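Local coordinates for protein 3-dehydroshikimate dehydratase (Bacillus anthracis, PDB 3DX5) that catalyses the manganese-dependent dehydration of 3-dehydroshikimate to 3,4-dihydroxybenzoate, the catechol building block of the siderophore petrobactin, at residues L174-W177 against E178-A181; I233-Y236 against D237-I240. One frame throughout, in Å; residues are numbered along the deposited sequence.

Contact 1 closes the C-terminal end of helix 173-178, whereas contact 2 opens helix 236-243; both belong to the same TIM barrel and lie on one side of its centre. Each is partly buried. Contact 1 sets a polar pair, His175 and Glu178, at the ligand pocket beside the apolar Leu174 and Ile176, and His175 binds the dihydroxybenzoate; the buried part of contact 2 is mainly apolar, built from Val234, Tyr236 and Ile239. The two also touch: Trp177 CH2 lies 3.6 Å from Ile233 CG2, and Leu174 CD2 packs on Val234 CG2 at 3.9 Å.

Contact 1. Residues L174-W177 against E178-A181; sequences LHIW and ESGA. With DHB (3,4-dihydroxybenzoic acid), chain D.
Glu178 N donates to Leu174 O and Ser179 N to His175 O as helix 173-178 runs out, and the chain then turns off at Gly180, whose phi is positive (100°). Gly180 N bonds back to Trp177 O at 2.9 Å, approaching from well above the carbonyl plane, and Ala181 N reaches Ile176 O weakly at 3.5 Å; together with the positive phi, these two bonds into the last turn make a Schellman motif. Ile176 O is also met by Ser179 OG, 2.6 Å away in the carbonyl plane and on a lone pair. Water 1 donates to both Trp177 O and Ala181 O and so bridges the turn.

His175 and Glu178 run alongside each other, one helical turn apart. Glu178 is extended, its CG anti to the backbone N (chi1 169°), which carries OE1 to the edge of the imidazole ring. His175 ND1 donates to Glu178 OE1 at 2.8 Å in a nearly straight bond, with the carboxylate 19° from the ring plane. This probably helps fix the ring's rotation, with His175 NE2 turned to O4 of the dihydroxybenzoate, 2.8 Å away. The arrangement is consistent with a second-shell role for Glu178 behind a substrate-binding histidine.

His144 meets the His175 ring edge-to-face, Leu174 packs on strand 194-202, and Ile176 and Ala181 rest against Ser186 of helix 183-190.

Contact 2. Residues I233-Y236 against D237-I240; sequences IVNY and DEII
Asn235 takes the N-cap position of helix 236-243, and its OD1 accepts from Glu238 N at 3.2 Å in a fairly straight bond. The donor stands above the plane of the amide and does not follow a lone pair. With CG anti to the backbone N (chi1 -168°), the amide is carried forward over the first turn, where it stacks on the carboxylate of Glu238 with the two planes 8° apart. Asn235 ND2 lies 3.6 Å from Glu238 CD in this stack. Both residues are exposed, so this polar pair forms the solvent side of the contact. The backbone bond from Ile239 N to Asn235 O is weak, at 3.3 Å.

The opposite character prevails at Ile239, which is buried and touches both Val234 and Tyr236. Ile239 CD1 meets Val234 CG1 at 3.5 Å and sits over one face of the Tyr236 ring, offset toward the rim, in a CH-pi contact 4.0 Å from the ring centroid. Tyr236 and Ile239 point the same way, into the protein. A firm helical bond from Ile240 N to Tyr236 O, 2.8 Å long, secures the turn from which they extend.

Tyr236 OH is hydrogen-bonded to Lys200 O of strand 194-202, and Asp237 forms a salt bridge with Arg273. The apolar side of the helix start thus packs against both that strand, where Ile239 and Ile240 meet Phe199, and helix 173-178, where Phe173 touches both Tyr236 and Ile239.

Contact 1. Residues L174-W177 against E178-A181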
ATOM      1  N   LEU A 174      19.147  10.217   2.612  1.00 10.99           N
ATOM      2  CA  LEU A 174      18.865   9.572   3.890  1.00 11.92           C
ATOM      3  C   LEU A 174      19.540   8.186   3.987  1.00 11.95           C
ATOM      4  O   LEU A 174      20.229   7.886   4.962  1.00 11.95           O
ATOM      5  CB  LEU A 174      17.333   9.429   4.099  1.00 11.62           C
ATOM      6  CG  LEU A 174      16.821   8.881   5.458  1.00 13.41           C
ATOM      7  CD1 LEU A 174      17.027   7.342   5.528  1.00 12.18           C
ATOM      8  CD2 LEU A 174      17.482   9.610   6.612  1.00 10.16           C
ATOM      9  N   HIS A 175      19.327   7.335   2.985  1.00 11.56           N
ATOM     10  CA  HIS A 175      19.887   6.006   3.034  1.00 12.27           C
ATOM     11  C   HIS A 175      21.387   5.990   2.925  1.00 12.99           C
ATOM     12  O   HIS A 175      22.036   5.118   3.488  1.00 13.37           O
ATOM     13  CB  HIS A 175      19.228   5.085   2.002  1.00 11.99           C
ATOM     14  CG  HIS A 175      17.786   4.833   2.315  1.00 12.05           C
ATOM     15  ND1 HIS A 175      17.374   4.386   3.556  1.00 11.02           N
ATOM     16  CD2 HIS A 175      16.660   5.035   1.591  1.00 12.70           C
ATOM     17  CE1 HIS A 175      16.054   4.281   3.565  1.00 12.70           C
ATOM     18  NE2 HIS A 175      15.595   4.667   2.385  1.00 12.27           N
ATOM     19  N   ILE A 176      21.929   6.950   2.202  1.00 13.06           N
ATOM     20  CA  ILE A 176      23.362   7.090   2.085  1.00 14.40           C
ATOM     21  C   ILE A 176      23.944   7.438   3.467  1.00 14.44           C
ATOM     22  O   ILE A 176      24.895   6.803   3.922  1.00 14.40           O
ATOM     23  CB  ILE A 176      23.679   8.153   0.975  1.00 15.32           C
ATOM     24  CG1 ILE A 176      23.944   7.423  -0.330  1.00 17.60           C
ATOM     25  CG2 ILE A 176      24.831   9.066   1.351  1.00 15.64           C
ATOM     26  CD1 ILE A 176      25.145   6.452  -0.286  1.00 22.64           C
ATOM     27  N   TRP A 177      23.329   8.403   4.142  1.00 14.19           N
ATOM     28  CA  TRP A 177      23.719   8.802   5.492  1.00 15.66           C
ATOM     29  C   TRP A 177      23.632   7.617   6.488  1.00 15.51           C
ATOM     30  O   TRP A 177      24.533   7.388   7.296  1.00 16.49           O
ATOM     31  CB  TRP A 177      22.827   9.950   5.941  1.00 15.44           C
ATOM     32  CG  TRP A 177      23.131  10.374   7.328  1.00 16.36           C
ATOM     33  CD1 TRP A 177      24.106  11.254   7.718  1.00 17.78           C
ATOM     34  CD2 TRP A 177      22.475   9.941   8.516  1.00 18.73           C
ATOM     35  NE1 TRP A 177      24.096  11.389   9.086  1.00 18.90           N
ATOM     36  CE2 TRP A 177      23.103  10.599   9.603  1.00 20.45           C
ATOM     37  CE3 TRP A 177      21.405   9.073   8.776  1.00 19.96           C
ATOM     38  CZ2 TRP A 177      22.699  10.411  10.926  1.00 21.64           C
ATOM     39  CZ3 TRP A 177      21.010   8.881  10.100  1.00 21.60           C
ATOM     40  CH2 TRP A 177      21.657   9.544  11.150  1.00 22.27           C
ATOM     41  N   GLU A 178      22.547   6.864   6.397  1.00 15.66           N
ATOM     42  CA  GLU A 178      22.320   5.663   7.189  1.00 16.41           C
ATOM     43  C   GLU A 178      23.470   4.689   7.038  1.00 16.28           C
ATOM     44  O   GLU A 178      23.840   4.071   8.002  1.00 16.02           O
ATOM     45  CB  GLU A 178      20.991   5.010   6.752  1.00 16.58           C
ATOM     46  CG  GLU A 178      20.719   3.597   7.280  1.00 20.20           C
ATOM     47  CD  GLU A 178      19.290   3.127   6.928  1.00 22.02           C
ATOM     48  OE1 GLU A 178      18.770   3.465   5.847  1.00 24.33           O
ATOM     49  OE2 GLU A 178      18.670   2.458   7.763  1.00 24.17           O
ATOM     50  N   SER A 179      24.045   4.572   5.842  1.00 16.23           N
ATOM     51  CA  SER A 179      25.145   3.627   5.624  1.00 17.42           C
ATOM     52  C   SER A 179      26.428   4.097   6.284  1.00 17.25           C
ATOM     53  O   SER A 179      27.379   3.367   6.317  1.00 18.02           O
ATOM     54  CB  SER A 179      25.412   3.397   4.129  1.00 17.21           C
ATOM     55  OG  SER A 179      26.126   4.502   3.570  1.00 18.90           O
ATOM     56  N   GLY A 180      26.472   5.326   6.787  1.00 17.29           N
ATOM     57  CA  GLY A 180      27.672   5.823   7.436  1.00 16.26           C
ATOM     58  C   GLY A 180      28.495   6.716   6.524  1.00 16.81           C
ATOM     59  O   GLY A 180      29.450   7.275   6.978  1.00 15.94           O
ATOM     60  N   ALA A 181      28.117   6.860   5.247  1.00 16.61           N
ATOM     61  CA  ALA A 181      28.842   7.738   4.302  1.00 17.04           C
ATOM     62  C   ALA A 181      28.429   9.220   4.459  1.00 17.28           C
ATOM     63  O   ALA A 181      27.303   9.524   4.875  1.00 18.46           O
ATOM     64  CB  ALA A 181      28.587   7.280   2.872  1.00 15.41           C
TER
HETATM   65  C1  DHB D 289      10.649   2.848  -1.130  1.00 18.25           C
HETATM   66  C2  DHB D 289      11.626   3.833  -1.239  1.00 18.29           C
HETATM   67  C3  DHB D 289      12.367   4.223  -0.118  1.00 18.33           C
HETATM   68  O3  DHB D 289      13.347   5.180  -0.147  1.00 15.67           O
HETATM   69  C4  DHB D 289      12.109   3.549   1.157  1.00 20.66           C
HETATM   70  O4  DHB D 289      12.851   3.946   2.214  1.00 20.45           O
HETATM   71  C5  DHB D 289      11.150   2.544   1.247  1.00 19.34           C
HETATM   72  C6  DHB D 289      10.422   2.207   0.091  1.00 20.09           C
HETATM   73  C   DHB D 289       9.848   2.466  -2.364  1.00 18.97           C
HETATM   74  O1  DHB D 289       8.993   1.575  -2.370  1.00 18.58           O
HETATM   75  O2  DHB D 289      10.047   3.129  -3.501  1.00 18.36           O
HETATM   76  O   HOH W   1      26.789   8.892   7.706  1.00 31.76           O

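Contact 2. Residues I233-Y236 against D237-I240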
ATOM      1  N   ILE A 233      17.972  14.973  11.170  1.00 14.52           N
ATOM      2  CA  ILE A 233      19.397  14.835  11.487  1.00 15.39           C
ATOM      3  C   ILE A 233      20.300  14.986  10.241  1.00 14.92           C
ATOM      4  O   ILE A 233      21.405  15.488  10.348  1.00 15.16           O
ATOM      5  CB  ILE A 233      19.685  13.527  12.334  1.00 15.70           C
ATOM      6  CG1 ILE A 233      21.120  13.457  12.865  1.00 18.23           C
ATOM      7  CG2 ILE A 233      19.327  12.263  11.573  1.00 14.71           C
ATOM      8  CD1 ILE A 233      21.514  14.614  13.908  1.00 24.34           C
ATOM      9  N   VAL A 234      19.840  14.560   9.074  1.00 13.60           N
ATOM     10  CA  VAL A 234      20.585  14.803   7.843  1.00 13.05           C
ATOM     11  C   VAL A 234      20.565  16.298   7.504  1.00 12.67           C
ATOM     12  O   VAL A 234      19.516  16.962   7.636  1.00 13.32           O
ATOM     13  CB  VAL A 234      20.023  14.002   6.660  1.00 12.89           C
ATOM     14  CG1 VAL A 234      20.877  14.234   5.377  1.00 11.53           C
ATOM     15  CG2 VAL A 234      19.973  12.526   7.009  1.00 12.77           C
ATOM     16  N   ASN A 235      21.719  16.822   7.093  1.00 12.02           N
ATOM     17  CA  ASN A 235      21.901  18.250   6.822  1.00 10.94           C
ATOM     18  C   ASN A 235      21.581  18.545   5.355  1.00 12.29           C
ATOM     19  O   ASN A 235      22.447  18.413   4.466  1.00 12.57           O
ATOM     20  CB  ASN A 235      23.340  18.703   7.196  1.00 10.62           C
ATOM     21  CG  ASN A 235      23.503  20.220   7.222  0.40  5.53           C
ATOM     22  OD1 ASN A 235      22.867  20.945   6.488  0.40  2.00           O
ATOM     23  ND2 ASN A 235      24.367  20.684   8.076  0.40  3.37           N
ATOM     24  N   TYR A 236      20.329  18.936   5.112  1.00 12.80           N
ATOM     25  CA  TYR A 236      19.857  19.283   3.779  1.00 13.55           C
ATOM     26  C   TYR A 236      20.380  20.640   3.271  1.00 14.36           C
ATOM     27  O   TYR A 236      20.431  20.852   2.058  1.00 13.81           O
ATOM     28  CB  TYR A 236      18.311  19.082   3.650  1.00 12.38           C
ATOM     29  CG  TYR A 236      18.039  17.643   3.326  1.00 12.60           C
ATOM     30  CD1 TYR A 236      17.819  16.703   4.336  1.00 13.43           C
ATOM     31  CD2 TYR A 236      18.115  17.182   2.003  1.00 12.69           C
ATOM     32  CE1 TYR A 236      17.635  15.346   4.026  1.00 11.09           C
ATOM     33  CE2 TYR A 236      17.964  15.822   1.696  1.00 11.88           C
ATOM     34  CZ  TYR A 236      17.683  14.923   2.699  1.00 11.16           C
ATOM     35  OH  TYR A 236      17.567  13.593   2.368  1.00 10.88           O
ATOM     36  N   ASP A 237      20.782  21.544   4.177  1.00 15.92           N
ATOM     37  CA  ASP A 237      21.426  22.809   3.754  1.00 17.95           C
ATOM     38  C   ASP A 237      22.687  22.533   2.956  1.00 17.52           C
ATOM     39  O   ASP A 237      22.870  23.076   1.876  1.00 18.05           O
ATOM     40  CB  ASP A 237      21.761  23.735   4.950  1.00 19.01           C
ATOM     41  CG  ASP A 237      20.536  24.460   5.469  1.00 24.83           C
ATOM     42  OD1 ASP A 237      19.843  25.129   4.666  1.00 30.67           O
ATOM     43  OD2 ASP A 237      20.232  24.337   6.676  1.00 30.82           O
ATOM     44  N   GLU A 238      23.532  21.663   3.482  1.00 17.19           N
ATOM     45  CA  GLU A 238      24.753  21.262   2.792  1.00 18.38           C
ATOM     46  C   GLU A 238      24.493  20.478   1.497  1.00 17.03           C
ATOM     47  O   GLU A 238      25.152  20.708   0.492  1.00 17.20           O
ATOM     48  CB  GLU A 238      25.620  20.418   3.719  1.00 18.64           C
ATOM     49  CG  GLU A 238      26.133  21.187   4.932  1.00 25.89           C
ATOM     50  CD  GLU A 238      27.158  20.379   5.751  1.00 32.65           C
ATOM     51  OE1 GLU A 238      27.127  19.117   5.704  1.00 37.00           O
ATOM     52  OE2 GLU A 238      27.989  21.020   6.439  1.00 36.07           O
ATOM     53  N   ILE A 239      23.555  19.541   1.541  1.00 16.07           N
ATOM     54  CA  ILE A 239      23.167  18.786   0.346  1.00 14.77           C
ATOM     55  C   ILE A 239      22.649  19.703  -0.760  1.00 14.74           C
ATOM     56  O   ILE A 239      23.145  19.661  -1.879  1.00 15.00           O
ATOM     57  CB  ILE A 239      22.106  17.733   0.685  1.00 13.95           C
ATOM     58  CG1 ILE A 239      22.751  16.657   1.574  1.00 12.36           C
ATOM     59  CG2 ILE A 239      21.436  17.197  -0.623  1.00 13.68           C
ATOM     60  CD1 ILE A 239      21.733  15.776   2.344  1.00 11.22           C
ATOM     61  N   ILE A 240      21.663  20.538  -0.458  1.00 14.54           N
ATOM     62  CA  ILE A 240      21.073  21.368  -1.507  1.00 15.06           C
ATOM     63  C   ILE A 240      22.093  22.348  -2.095  1.00 16.23           C
ATOM     64  O   ILE A 240      22.055  22.629  -3.306  1.00 15.14           O
ATOM     65  CB  ILE A 240      19.764  22.060  -1.015  1.00 14.53           C
ATOM     66  CG1 ILE A 240      18.721  20.960  -0.748  1.00 15.87           C
ATOM     67  CG2 ILE A 240      19.277  23.139  -2.007  1.00 15.04           C
ATOM     68  CD1 ILE A 240      17.465  21.417   0.057  1.00 16.44           C
TER